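Local structure of alpha-1,2-mannosidase (Bacteroides thetaiotaomicron, 2WW2) at residues G196-D201 with Y214-L219; R352-I357 with I396-A401; L433-Y438 with W493-K498; K602-L607 with R683-K688. The protein hydrolyses alpha-mannosides with inversion at the anomeric carbon, as a calcium-dependent family 92 glycoside hydrolase of a human gut bacterium. One frame throughout, in Å; residues are numbered along the deposited sequence.

Contact 1 (G196-D201 with Y214-L219); sequences GTYNGD and YTCAYL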
loop_
_atom_site.group_PDB
_atom_site.type_symbol
_atom_site.label_atom_id
_atom_site.label_comp_id
_atom_site.label_asym_id
_atom_site.label_seq_id
_atom_site.Cartn_x
_atom_site.Cartn_y
_atom_site.Cartn_z
ATOM N N GLY A 196 58.032 7.931 -5.918
ATOM C CA GLY A 196 58.100 7.463 -4.541
ATOM C C GLY A 196 57.039 6.422 -4.264
ATOM O O GLY A 196 56.165 6.154 -5.101
ATOM N N THR A 197 57.103 5.827 -3.081
ATOM C CA THR A 197 56.151 4.797 -2.732
ATOM C C THR A 197 55.456 5.165 -1.441
ATOM O O THR A 197 55.896 6.055 -0.720
ATOM C CB THR A 197 56.833 3.425 -2.580
ATOM O OG1 THR A 197 57.960 3.551 -1.701
ATOM C CG2 THR A 197 57.308 2.915 -3.932
ATOM N N TYR A 198 54.377 4.454 -1.145
ATOM C CA TYR A 198 53.587 4.696 0.051
ATOM C C TYR A 198 53.150 3.327 0.519
ATOM O O TYR A 198 52.726 2.500 -0.291
ATOM C CB TYR A 198 52.372 5.566 -0.317
ATOM C CG TYR A 198 51.290 5.723 0.737
ATOM C CD1 TYR A 198 51.437 6.623 1.794
ATOM C CD2 TYR A 198 50.089 5.024 0.634
ATOM C CE1 TYR A 198 50.435 6.783 2.741
ATOM C CE2 TYR A 198 49.082 5.176 1.569
ATOM C CZ TYR A 198 49.259 6.054 2.617
ATOM O OH TYR A 198 48.263 6.194 3.543
ATOM N N ASN A 199 53.263 3.084 1.819
ATOM C CA ASN A 199 52.998 1.762 2.378
ATOM C C ASN A 199 51.796 1.760 3.316
ATOM O O ASN A 199 51.657 0.859 4.145
ATOM C CB ASN A 199 54.218 1.265 3.139
ATOM C CG ASN A 199 54.531 2.133 4.352
ATOM O OD1 ASN A 199 53.812 3.104 4.649
ATOM N ND2 ASN A 199 55.605 1.796 5.055
ATOM N N GLY A 200 50.931 2.766 3.178
ATOM C CA GLY A 200 49.725 2.866 3.989
ATOM C C GLY A 200 49.974 3.695 5.240
ATOM O O GLY A 200 49.049 4.014 5.981
ATOM N N ASP A 201 51.231 4.044 5.479
ATOM C CA ASP A 201 51.574 4.822 6.648
ATOM C C ASP A 201 52.468 5.996 6.286
ATOM O O ASP A 201 52.235 7.114 6.717
ATOM C CB ASP A 201 52.305 3.944 7.647
ATOM C CG ASP A 201 52.465 4.616 8.994
ATOM O OD1 ASP A 201 51.480 4.638 9.770
ATOM O OD2 ASP A 201 53.575 5.101 9.282
ATOM N N TYR A 214 48.695 -2.320 2.170
ATOM C CA TYR A 214 48.197 -1.329 1.210
ATOM C C TYR A 214 49.419 -0.616 0.636
ATOM O O TYR A 214 50.254 -0.121 1.400
ATOM C CB TYR A 214 47.297 -0.320 1.940
ATOM C CG TYR A 214 46.700 0.783 1.071
ATOM C CD1 TYR A 214 46.286 0.537 -0.241
ATOM C CD2 TYR A 214 46.520 2.064 1.580
ATOM C CE1 TYR A 214 45.729 1.575 -1.033
ATOM C CE2 TYR A 214 45.969 3.078 0.819
ATOM C CZ TYR A 214 45.565 2.831 -0.484
ATOM O OH TYR A 214 45.026 3.877 -1.219
ATOM N N THR A 215 49.534 -0.551 -0.692
ATOM C CA THR A 215 50.641 0.171 -1.321
ATOM C C THR A 215 50.157 1.071 -2.450
ATOM O O THR A 215 49.203 0.730 -3.157
ATOM C CB THR A 215 51.712 -0.779 -1.918
ATOM O OG1 THR A 215 51.144 -1.615 -2.942
ATOM C CG2 THR A 215 52.330 -1.671 -0.832
ATOM N N CYS A 216 50.835 2.209 -2.603
ATOM C CA CYS A 216 50.661 3.109 -3.731
ATOM C C CYS A 216 52.034 3.601 -4.187
ATOM O O CYS A 216 53.049 3.454 -3.477
ATOM C CB CYS A 216 49.788 4.318 -3.338
ATOM S SG CYS A 216 48.102 3.898 -2.716
ATOM N N ALA A 217 52.078 4.189 -5.374
ATOM C CA ALA A 217 53.324 4.771 -5.870
ATOM C C ALA A 217 52.933 6.011 -6.614
ATOM O O ALA A 217 51.815 6.090 -7.153
ATOM C CB ALA A 217 54.038 3.814 -6.802
ATOM N N TYR A 218 53.827 6.984 -6.639
ATOM C CA TYR A 218 53.583 8.163 -7.463
ATOM C C TYR A 218 54.723 8.380 -8.430
ATOM O O TYR A 218 55.861 8.003 -8.167
ATOM C CB TYR A 218 53.347 9.420 -6.608
ATOM C CG TYR A 218 54.611 10.104 -6.131
ATOM C CD1 TYR A 218 55.289 11.010 -6.958
ATOM C CD2 TYR A 218 55.129 9.849 -4.865
ATOM C CE1 TYR A 218 56.435 11.646 -6.528
ATOM C CE2 TYR A 218 56.290 10.479 -4.435
ATOM C CZ TYR A 218 56.925 11.379 -5.274
ATOM O OH TYR A 218 58.070 12.009 -4.859
ATOM N N LEU A 219 54.384 8.997 -9.554
ATOM C CA LEU A 219 55.320 9.406 -10.565
ATOM C C LEU A 219 54.998 10.855 -10.861
ATOM O O LEU A 219 53.824 11.215 -10.935
ATOM C CB LEU A 219 55.101 8.581 -11.833
ATOM C CG LEU A 219 55.356 7.091 -11.611
ATOM C CD1 LEU A 219 54.032 6.370 -11.359
ATOM C CD2 LEU A 219 56.063 6.524 -12.808
HETATM O O HOH W 1 49.893 -1.066 4.586
#

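Contact 2 (R352-I357 with I396-A401); sequences RVTQSI and IQTVDA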
loop_
_atom_site.group_PDB
_atom_site.type_symbol
_atom_site.label_atom_id
_atom_site.label_comp_id
_atom_site.label_asym_id
_atom_site.label_seq_id
_atom_site.Cartn_x
_atom_site.Cartn_y
_atom_site.Cartn_z
ATOM N N ARG A 352 32.636 -22.037 -25.639
ATOM C CA ARG A 352 33.738 -21.951 -24.673
ATOM C C ARG A 352 33.231 -21.927 -23.219
ATOM O O ARG A 352 33.866 -22.507 -22.316
ATOM C CB ARG A 352 34.612 -20.718 -24.955
ATOM C CG ARG A 352 35.223 -20.705 -26.360
ATOM C CD ARG A 352 36.202 -19.547 -26.548
ATOM N NE ARG A 352 35.529 -18.251 -26.554
ATOM C CZ ARG A 352 35.288 -17.543 -27.656
ATOM N NH1 ARG A 352 35.651 -18.018 -28.842
ATOM N NH2 ARG A 352 34.674 -16.367 -27.580
ATOM N N VAL A 353 32.091 -21.270 -22.998
ATOM C CA VAL A 353 31.502 -21.197 -21.656
ATOM C C VAL A 353 31.125 -22.583 -21.164
ATOM O O VAL A 353 31.367 -22.938 -19.989
ATOM C CB VAL A 353 30.246 -20.296 -21.630
ATOM C CG1 VAL A 353 29.460 -20.510 -20.325
ATOM C CG2 VAL A 353 30.647 -18.825 -21.768
ATOM N N THR A 354 30.535 -23.386 -22.047
ATOM C CA THR A 354 30.130 -24.738 -21.625
ATOM C C THR A 354 31.353 -25.582 -21.292
ATOM O O THR A 354 31.369 -26.266 -20.256
ATOM C CB THR A 354 29.218 -25.456 -22.659
ATOM O OG1 THR A 354 29.852 -25.428 -23.938
ATOM C CG2 THR A 354 27.850 -24.731 -22.754
ATOM N N GLN A 355 32.391 -25.507 -22.127
ATOM C CA GLN A 355 33.658 -26.180 -21.791
ATOM C C GLN A 355 34.214 -25.725 -20.435
ATOM O O GLN A 355 34.756 -26.533 -19.673
ATOM C CB GLN A 355 34.747 -25.883 -22.827
ATOM C CG GLN A 355 34.754 -26.705 -24.097
ATOM C CD GLN A 355 35.726 -26.102 -25.109
ATOM O OE1 GLN A 355 35.323 -25.363 -26.039
ATOM N NE2 GLN A 355 37.017 -26.348 -24.895
ATOM N N SER A 356 34.118 -24.432 -20.145
ATOM C CA SER A 356 34.684 -23.897 -18.900
ATOM C C SER A 356 33.949 -24.388 -17.654
ATOM O O SER A 356 34.551 -24.519 -16.584
ATOM C CB SER A 356 34.752 -22.365 -18.911
ATOM O OG SER A 356 33.468 -21.779 -18.801
ATOM N N ILE A 357 32.660 -24.669 -17.789
ATOM C CA ILE A 357 31.882 -25.216 -16.679
ATOM C C ILE A 357 32.419 -26.603 -16.332
ATOM O O ILE A 357 32.614 -26.937 -15.160
ATOM C CB ILE A 357 30.372 -25.297 -17.055
ATOM C CG1 ILE A 357 29.749 -23.899 -17.030
ATOM C CG2 ILE A 357 29.603 -26.238 -16.110
ATOM C CD1 ILE A 357 28.351 -23.847 -17.665
ATOM N N ILE A 396 25.013 -26.982 -29.775
ATOM C CA ILE A 396 26.290 -26.541 -29.237
ATOM C C ILE A 396 26.761 -27.640 -28.310
ATOM O O ILE A 396 26.239 -27.820 -27.192
ATOM C CB ILE A 396 26.125 -25.215 -28.468
ATOM C CG1 ILE A 396 25.576 -24.148 -29.420
ATOM C CG2 ILE A 396 27.451 -24.781 -27.850
ATOM C CD1 ILE A 396 25.174 -22.844 -28.735
ATOM N N GLN A 397 27.724 -28.410 -28.806
ATOM C CA GLN A 397 28.101 -29.663 -28.176
ATOM C C GLN A 397 29.612 -29.809 -28.146
ATOM O O GLN A 397 30.178 -30.615 -28.867
ATOM C CB GLN A 397 27.433 -30.835 -28.917
ATOM C CG GLN A 397 25.908 -30.734 -28.881
ATOM C CD GLN A 397 25.198 -31.873 -29.593
ATOM O OE1 GLN A 397 25.831 -32.715 -30.234
ATOM N NE2 GLN A 397 23.868 -31.925 -29.453
ATOM N N THR A 398 30.258 -29.018 -27.303
ATOM C CA THR A 398 31.713 -29.021 -27.207
ATOM C C THR A 398 32.199 -29.868 -26.037
ATOM O O THR A 398 33.350 -30.257 -25.996
ATOM C CB THR A 398 32.268 -27.600 -27.044
ATOM O OG1 THR A 398 31.668 -26.970 -25.905
ATOM C CG2 THR A 398 31.938 -26.772 -28.286
ATOM N N VAL A 399 31.334 -30.120 -25.069
ATOM C CA VAL A 399 31.697 -30.966 -23.941
ATOM C C VAL A 399 31.458 -32.441 -24.277
ATOM O O VAL A 399 30.684 -32.774 -25.182
ATOM C CB VAL A 399 30.900 -30.581 -22.681
ATOM C CG1 VAL A 399 31.176 -29.110 -22.302
ATOM C CG2 VAL A 399 29.392 -30.795 -22.913
ATOM N N ASP A 400 32.128 -33.319 -23.546
ATOM C CA ASP A 400 31.889 -34.739 -23.666
ATOM C C ASP A 400 30.571 -35.101 -22.966
ATOM O O ASP A 400 30.368 -34.769 -21.798
ATOM C CB ASP A 400 33.033 -35.503 -23.018
ATOM C CG ASP A 400 32.787 -36.987 -23.005
ATOM O OD1 ASP A 400 32.978 -37.622 -24.063
ATOM O OD2 ASP A 400 32.381 -37.518 -21.955
ATOM N N ALA A 401 29.685 -35.783 -23.685
ATOM C CA ALA A 401 28.356 -36.102 -23.178
ATOM C C ALA A 401 28.388 -36.831 -21.838
ATOM O O ALA A 401 27.648 -36.485 -20.916
ATOM C CB ALA A 401 27.576 -36.941 -24.213
HETATM O O HOH W 2 29.073 -27.945 -25.063
#

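Contact 3 (L433-Y438 with W493-K498); sequences LGYVPY and WTKDAK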
loop_
_atom_site.group_PDB
_atom_site.type_symbol
_atom_site.label_atom_id
_atom_site.label_comp_id
_atom_site.label_asym_id
_atom_site.label_seq_id
_atom_site.Cartn_x
_atom_site.Cartn_y
_atom_site.Cartn_z
ATOM N N LEU A 433 11.717 -36.891 0.068
ATOM C CA LEU A 433 10.391 -36.340 0.331
ATOM C C LEU A 433 9.686 -35.823 -0.909
ATOM O O LEU A 433 8.474 -35.685 -0.905
ATOM C CB LEU A 433 10.498 -35.177 1.323
ATOM C CG LEU A 433 11.057 -35.407 2.721
ATOM C CD1 LEU A 433 11.118 -34.068 3.473
ATOM C CD2 LEU A 433 10.212 -36.453 3.484
ATOM N N GLY A 434 10.441 -35.498 -1.958
ATOM C CA GLY A 434 9.852 -34.878 -3.146
ATOM C C GLY A 434 9.859 -33.357 -3.084
ATOM O O GLY A 434 9.323 -32.676 -3.980
ATOM N N TYR A 435 10.460 -32.812 -2.024
ATOM C CA TYR A 435 10.580 -31.352 -1.866
ATOM C C TYR A 435 11.614 -31.093 -0.788
ATOM O O TYR A 435 11.937 -31.998 -0.004
ATOM C CB TYR A 435 9.235 -30.704 -1.473
ATOM C CG TYR A 435 8.725 -31.179 -0.125
ATOM C CD1 TYR A 435 9.099 -30.537 1.054
ATOM C CD2 TYR A 435 7.893 -32.294 -0.031
ATOM C CE1 TYR A 435 8.652 -30.990 2.284
ATOM C CE2 TYR A 435 7.439 -32.746 1.193
ATOM C CZ TYR A 435 7.822 -32.095 2.346
ATOM O OH TYR A 435 7.367 -32.554 3.575
ATOM N N VAL A 436 12.128 -29.866 -0.741
ATOM C CA VAL A 436 13.020 -29.451 0.330
ATOM C C VAL A 436 12.182 -28.810 1.443
ATOM O O VAL A 436 11.360 -27.919 1.159
ATOM C CB VAL A 436 14.073 -28.426 -0.155
ATOM C CG1 VAL A 436 15.063 -28.111 0.959
ATOM C CG2 VAL A 436 14.794 -28.945 -1.408
ATOM N N PRO A 437 12.375 -29.267 2.705
ATOM C CA PRO A 437 11.514 -28.783 3.787
ATOM C C PRO A 437 12.059 -27.534 4.477
ATOM O O PRO A 437 13.276 -27.340 4.564
ATOM C CB PRO A 437 11.496 -29.962 4.764
ATOM C CG PRO A 437 12.896 -30.538 4.636
ATOM C CD PRO A 437 13.173 -30.443 3.123
ATOM N N TYR A 438 11.136 -26.692 4.945
ATOM C CA TYR A 438 11.441 -25.490 5.734
ATOM C C TYR A 438 10.723 -25.688 7.076
ATOM O O TYR A 438 9.624 -26.196 7.098
ATOM C CB TYR A 438 10.911 -24.237 5.014
ATOM C CG TYR A 438 11.202 -22.948 5.756
ATOM C CD1 TYR A 438 12.408 -22.274 5.569
ATOM C CD2 TYR A 438 10.293 -22.425 6.663
ATOM C CE1 TYR A 438 12.692 -21.109 6.259
ATOM C CE2 TYR A 438 10.573 -21.249 7.378
ATOM C CZ TYR A 438 11.765 -20.607 7.164
ATOM O OH TYR A 438 12.049 -19.456 7.850
ATOM N N TRP A 493 3.613 -23.032 -1.274
ATOM C CA TRP A 493 3.881 -22.735 0.141
ATOM C C TRP A 493 5.023 -23.649 0.568
ATOM O O TRP A 493 5.876 -23.984 -0.259
ATOM C CB TRP A 493 2.607 -22.949 0.974
ATOM C CG TRP A 493 2.584 -22.373 2.356
ATOM C CD1 TRP A 493 2.190 -23.021 3.490
ATOM C CD2 TRP A 493 2.910 -21.029 2.753
ATOM N NE1 TRP A 493 2.263 -22.173 4.569
ATOM C CE2 TRP A 493 2.709 -20.948 4.147
ATOM C CE3 TRP A 493 3.376 -19.891 2.068
ATOM C CZ2 TRP A 493 2.945 -19.775 4.876
ATOM C CZ3 TRP A 493 3.608 -18.720 2.800
ATOM C CH2 TRP A 493 3.392 -18.676 4.186
ATOM N N THR A 494 5.047 -24.059 1.835
ATOM C CA THR A 494 6.167 -24.843 2.334
ATOM C C THR A 494 5.683 -25.857 3.366
ATOM O O THR A 494 4.654 -25.640 4.019
ATOM C CB THR A 494 7.247 -23.950 2.968
ATOM O OG1 THR A 494 8.358 -24.757 3.376
ATOM C CG2 THR A 494 6.688 -23.209 4.200
ATOM N N LYS A 495 6.422 -26.959 3.503
ATOM C CA LYS A 495 6.146 -27.972 4.528
ATOM C C LYS A 495 7.427 -28.269 5.293
ATOM O O LYS A 495 8.516 -28.119 4.746
ATOM C CB LYS A 495 5.690 -29.293 3.887
ATOM C CG LYS A 495 4.368 -29.275 3.148
ATOM C CD LYS A 495 4.246 -30.558 2.318
ATOM C CE LYS A 495 2.890 -30.689 1.668
ATOM N NZ LYS A 495 2.924 -31.696 0.542
ATOM N N ASP A 496 7.308 -28.705 6.545
ATOM C CA ASP A 496 8.473 -29.189 7.289
ATOM C C ASP A 496 8.810 -30.628 6.874
ATOM O O ASP A 496 8.176 -31.174 5.980
ATOM C CB ASP A 496 8.260 -29.057 8.807
ATOM C CG ASP A 496 7.159 -29.960 9.330
ATOM O OD1 ASP A 496 6.747 -30.898 8.610
ATOM O OD2 ASP A 496 6.710 -29.731 10.482
ATOM N N ALA A 497 9.812 -31.237 7.499
ATOM C CA ALA A 497 10.239 -32.580 7.096
ATOM C C ALA A 497 9.188 -33.650 7.409
ATOM O O ALA A 497 9.257 -34.770 6.898
ATOM C CB ALA A 497 11.592 -32.938 7.743
ATOM N N LYS A 498 8.206 -33.303 8.237
ATOM C CA LYS A 498 7.134 -34.243 8.564
ATOM C C LYS A 498 5.891 -34.041 7.702
ATOM O O LYS A 498 4.893 -34.727 7.878
ATOM C CB LYS A 498 6.774 -34.150 10.041
ATOM C CG LYS A 498 7.865 -34.679 10.954
ATOM C CD LYS A 498 7.276 -35.307 12.215
ATOM C CE LYS A 498 6.888 -34.264 13.272
ATOM N NZ LYS A 498 8.075 -33.672 13.965
HETATM O O HOH W 3 9.242 -26.259 1.371
#

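Contact 4 (K602-L607 with R683-K688); sequences KTQYHL and RPYIRK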
loop_
_atom_site.group_PDB
_atom_site.type_symbol
_atom_site.label_atom_id
_atom_site.label_comp_id
_atom_site.label_asym_id
_atom_site.label_seq_id
_atom_site.Cartn_x
_atom_site.Cartn_y
_atom_site.Cartn_z
ATOM N N LYS A 602 -2.873 -10.986 -25.176
ATOM C CA LYS A 602 -2.544 -10.411 -23.877
ATOM C C LYS A 602 -1.020 -10.320 -23.634
ATOM O O LYS A 602 -0.539 -9.353 -23.070
ATOM C CB LYS A 602 -3.263 -11.173 -22.760
ATOM C CG LYS A 602 -4.799 -10.979 -22.805
ATOM C CD LYS A 602 -5.487 -11.640 -21.581
ATOM C CE LYS A 602 -6.984 -11.315 -21.504
ATOM N NZ LYS A 602 -7.592 -12.139 -20.415
ATOM N N THR A 603 -0.278 -11.335 -24.072
ATOM C CA THR A 603 1.179 -11.285 -24.094
ATOM C C THR A 603 1.627 -10.082 -24.909
ATOM O O THR A 603 2.449 -9.288 -24.456
ATOM C CB THR A 603 1.769 -12.587 -24.723
ATOM O OG1 THR A 603 1.620 -13.670 -23.799
ATOM C CG2 THR A 603 3.247 -12.410 -25.044
ATOM N N GLN A 604 1.028 -9.917 -26.086
ATOM C CA GLN A 604 1.409 -8.848 -26.989
ATOM C C GLN A 604 1.163 -7.473 -26.349
ATOM O O GLN A 604 2.031 -6.587 -26.395
ATOM C CB GLN A 604 0.631 -8.977 -28.300
ATOM C CG GLN A 604 1.048 -10.186 -29.145
ATOM C CD GLN A 604 -0.078 -10.711 -30.043
ATOM O OE1 GLN A 604 -1.006 -9.978 -30.421
ATOM N NE2 GLN A 604 0.002 -11.994 -30.388
ATOM N N TYR A 605 -0.012 -7.293 -25.748
ATOM C CA TYR A 605 -0.340 -6.006 -25.135
ATOM C C TYR A 605 0.586 -5.678 -23.965
ATOM O O TYR A 605 1.189 -4.603 -23.931
ATOM C CB TYR A 605 -1.796 -5.951 -24.655
ATOM C CG TYR A 605 -2.074 -4.689 -23.884
ATOM C CD1 TYR A 605 -2.314 -3.488 -24.545
ATOM C CD2 TYR A 605 -2.033 -4.683 -22.498
ATOM C CE1 TYR A 605 -2.551 -2.310 -23.840
ATOM C CE2 TYR A 605 -2.257 -3.513 -21.779
ATOM C CZ TYR A 605 -2.513 -2.335 -22.454
ATOM O OH TYR A 605 -2.734 -1.184 -21.729
ATOM N N HIS A 606 0.677 -6.593 -23.006
ATOM C CA HIS A 606 1.419 -6.343 -21.770
ATOM C C HIS A 606 2.916 -6.199 -21.981
ATOM O O HIS A 606 3.566 -5.358 -21.359
ATOM C CB HIS A 606 1.138 -7.430 -20.739
ATOM C CG HIS A 606 -0.251 -7.370 -20.185
ATOM N ND1 HIS A 606 -0.710 -6.296 -19.453
ATOM C CD2 HIS A 606 -1.287 -8.242 -20.267
ATOM C CE1 HIS A 606 -1.968 -6.509 -19.106
ATOM N NE2 HIS A 606 -2.341 -7.684 -19.587
ATOM N N LEU A 607 3.462 -7.026 -22.856
ATOM C CA LEU A 607 4.861 -6.934 -23.206
ATOM C C LEU A 607 5.177 -5.544 -23.771
ATOM O O LEU A 607 6.116 -4.864 -23.330
ATOM C CB LEU A 607 5.146 -8.019 -24.244
ATOM C CG LEU A 607 6.581 -8.356 -24.581
ATOM C CD1 LEU A 607 7.121 -7.217 -25.424
ATOM C CD2 LEU A 607 7.413 -8.605 -23.304
ATOM N N ARG A 683 -0.044 -0.110 -31.853
ATOM C CA ARG A 683 -0.307 -1.296 -32.646
ATOM C C ARG A 683 0.542 -2.472 -32.143
ATOM O O ARG A 683 1.403 -2.985 -32.858
ATOM C CB ARG A 683 -0.061 -1.015 -34.131
ATOM C CG ARG A 683 -1.044 0.007 -34.730
ATOM C CD ARG A 683 -0.551 0.598 -36.063
ATOM N NE ARG A 683 -0.834 -0.297 -37.178
ATOM C CZ ARG A 683 -2.024 -0.401 -37.772
ATOM N NH1 ARG A 683 -3.041 0.344 -37.357
ATOM N NH2 ARG A 683 -2.200 -1.254 -38.780
ATOM N N PRO A 684 0.296 -2.909 -30.897
ATOM C CA PRO A 684 1.087 -3.991 -30.307
ATOM C C PRO A 684 0.665 -5.393 -30.757
ATOM O O PRO A 684 1.390 -6.359 -30.519
ATOM C CB PRO A 684 0.807 -3.826 -28.807
ATOM C CG PRO A 684 -0.637 -3.351 -28.778
ATOM C CD PRO A 684 -0.753 -2.423 -29.979
ATOM N N TYR A 685 -0.496 -5.511 -31.387
ATOM C CA TYR A 685 -1.099 -6.826 -31.642
ATOM C C TYR A 685 -0.660 -7.435 -32.972
ATOM O O TYR A 685 -0.543 -6.732 -33.972
ATOM C CB TYR A 685 -2.637 -6.724 -31.630
ATOM C CG TYR A 685 -3.192 -6.257 -30.305
ATOM C CD1 TYR A 685 -3.123 -7.079 -29.178
ATOM C CD2 TYR A 685 -3.771 -4.996 -30.173
ATOM C CE1 TYR A 685 -3.613 -6.659 -27.952
ATOM C CE2 TYR A 685 -4.264 -4.567 -28.955
ATOM C CZ TYR A 685 -4.191 -5.404 -27.847
ATOM O OH TYR A 685 -4.691 -4.996 -26.624
ATOM N N ILE A 686 -0.463 -8.749 -32.989
ATOM C CA ILE A 686 -0.208 -9.451 -34.245
ATOM C C ILE A 686 -1.549 -9.878 -34.861
ATOM O O ILE A 686 -2.262 -10.717 -34.304
ATOM C CB ILE A 686 0.718 -10.680 -34.039
ATOM C CG1 ILE A 686 2.095 -10.253 -33.500
ATOM C CG2 ILE A 686 0.858 -11.506 -35.329
ATOM C CD1 ILE A 686 2.914 -11.425 -32.981
ATOM N N ARG A 687 -1.908 -9.288 -35.995
ATOM C CA ARG A 687 -3.154 -9.662 -36.668
ATOM C C ARG A 687 -2.936 -10.921 -37.499
ATOM O O ARG A 687 -3.755 -11.853 -37.470
ATOM C CB ARG A 687 -3.684 -8.522 -37.548
ATOM C CG ARG A 687 -4.944 -8.898 -38.336
ATOM C CD ARG A 687 -5.499 -7.726 -39.149
ATOM N NE ARG A 687 -4.522 -7.209 -40.101
ATOM C CZ ARG A 687 -4.280 -7.739 -41.295
ATOM N NH1 ARG A 687 -4.950 -8.814 -41.705
ATOM N NH2 ARG A 687 -3.370 -7.182 -42.090
ATOM N N LYS A 688 -1.836 -10.947 -38.239
ATOM C CA LYS A 688 -1.528 -12.061 -39.126
ATOM C C LYS A 688 -0.015 -12.246 -39.184
ATOM O O LYS A 688 0.741 -11.280 -39.017
ATOM C CB LYS A 688 -2.073 -11.737 -40.524
ATOM C CG LYS A 688 -1.964 -12.865 -41.525
ATOM C CD LYS A 688 -2.466 -12.412 -42.910
ATOM C CE LYS A 688 -2.209 -13.505 -43.948
ATOM N NZ LYS A 688 -2.084 -12.976 -45.346
HETATM O O HOH W 4 -1.782 -12.891 -32.574
HETATM O O HOH W 5 -3.533 -10.116 -31.818
#

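Contact 1 (G196-D201 with Y214-L219)
G196 to Y198 and C216 to Y218 pair as neighbouring antiparallel strands in the N-terminal domain, whose all-beta make-up suits the galactose mutarotase-like sandwich of its clan. The pairs G196-Y218 and Y198-C216 are hydrogen-bonded, T197-A217 between them is not. Y218 N gives the shorter link at its end, 2.9 Å to G196 O, and C216 N donates to Y198 O at 165°. T197 and A217 share the face that V210 and I156 help to cover; Y198, C216 and Y218 project from the other.

The CG of Y218 is wedged between its own N and carbonyl carbon (chi1 83°), which lays the ring flat over the backbone of G196, with CE2 3.4 Å from G196 N. Glycine suits this place because a CB there would sit about 2.6 Å from that CE2. With an alanine in place of Y218, the backbone of G196 would probably lose its cover and H205 the hydroxyl partner of its ND1.

Past the last bridge the two chains stay side by side without a direct hydrogen bond, and one water ties them, donating to N199 O and accepting from Y214 N. N199 OD1 makes an Asx turn by accepting from D201 N, and also takes T202 N. The rings of Y198 and Y214 stand perpendicular, and Y214 CE2 reaches the edge of the Y198 ring, 3.8 Å from Y198 CE2.

Contact 2 (R352-I357 with I396-A401)
V399 lays a methyl over one face of the peptide group that joins T354 to Q355: its CG1 is 3.5 Å from T354 O and 3.8 Å from Q355 N. No aromatic ring takes part between the two segments, and this backbone plane is the flat surface used. A branched valine suits the place, since one methyl can rest on the helix while the side chain also meets I358 and W392.

T398 crosses both T354 and Q355 at about a right angle, and its OG1 comes 3.6 Å from the aliphatic CG of Q355. The contact sets helix 347-364 against the loop between helices 383-393 and 401-413, in a catalytic domain whose clan is built on an alpha/alpha barrel. D400, at the end of that loop, is the N-cap of helix 401-413, its OD2 taking K403 N.

The threonine hydroxyls serve the helix backbone. T354 OG1, held between its N and carbonyl carbon (chi1 53°), bonds back to S350 O, while T398 OG1 bonds to E351 O; the two OG1 atoms, of T354 and T398, are 3.1 Å apart. A water accepts from T398 N at 2.8 Å and donates to T354 OG1 at 2.9 Å.

Contact 3 (L433-Y438 with W493-K498)
P437 and Y438 press against K495 and D496 where two irregular loops of the catalytic domain meet, one following helix 427-433 and the other following strand 491-492. The tight part begins at the backbone: Y438 N donates to K495 O at 3.0 Å, and P437 CB lies 3.5 Å from A497 N, the proline offering a compact apolar flank. Y435, which is buried, sends its OH to D496 O (2.9 Å), meeting it almost head-on, with a C=O...donor angle of 165°. The extended K495 crosses this ring at about a right angle, CB and CD resting against it, before NZ bonds to N483 O. Deeper in, a water bridges V436 O and T494 OG1.

On the solvent side the fit is looser: L433 CD1 stays 4.4 Å from A497 CB, and K498 is exposed. The loop turns there by an Asx turn: K498 N reaches D496 OD1 at 2.8 Å from above the carboxylate plane.

Contact 4 (K602-L607 with R683-K688)
Q604 reaches from its helix to the backbone of I686. Its CG lies anti to its own carbonyl carbon (chi1 -70°) and the chain runs on extended, which brings OE1 within 2.9 Å of I686 N. The N-H points at the oxygen nearly straight, 164°, yet comes from well above the amide plane. Two waters complete the grip: one accepts from Q604 NE2, the other donates to Q604 OE1, and both donate to I686 O. A glutamine suits this place because its amide gives I686 N a direct acceptor through OE1, while NE2 reaches I686 O through a water.

Helix 600-613 here packs on strand 685-691 of a mixed sheet, within the catalytic domain. Just past I686, R687 and K688 both face S715 of strand 710-717, a classic beta bulge.

Y605 and Y685 run side by side and point the same way. Y685 OH sits 3.5 Å from Y605 CD1, while Y605 CB packs on Y685 CE1 at 3.8 Å. The Y685 ring has P684 CG over one face and Q604 OE1 at its edge. If a leucine replaced Q604, I686 N would probably lose its acceptor and the two waters their shared support on the helix side.

Contacts 1 and 4 are the buried ones, contacts 2 and 3 only partly so, and no two of the four touch. Contact 1 lies in the N-terminal domain, about 61 Å between centres from contact 4, on the opposite side of the chain's centre; the other three lie in the catalytic domain, with centres 34 to 40 Å apart. No two share a helix or strand. Strand pairing gives contact 1 its regular ladder of backbone bonds, whereas contact 4 joins helix to strand through one direct glutamine bond, two waters and tyrosine and proline packing. Contact 2, helix against loop, relies on methyl packing, threonine hydroxyls and a water, and contact 3, loop against loop, mixes backbone bonds with a tyrosine hydroxyl.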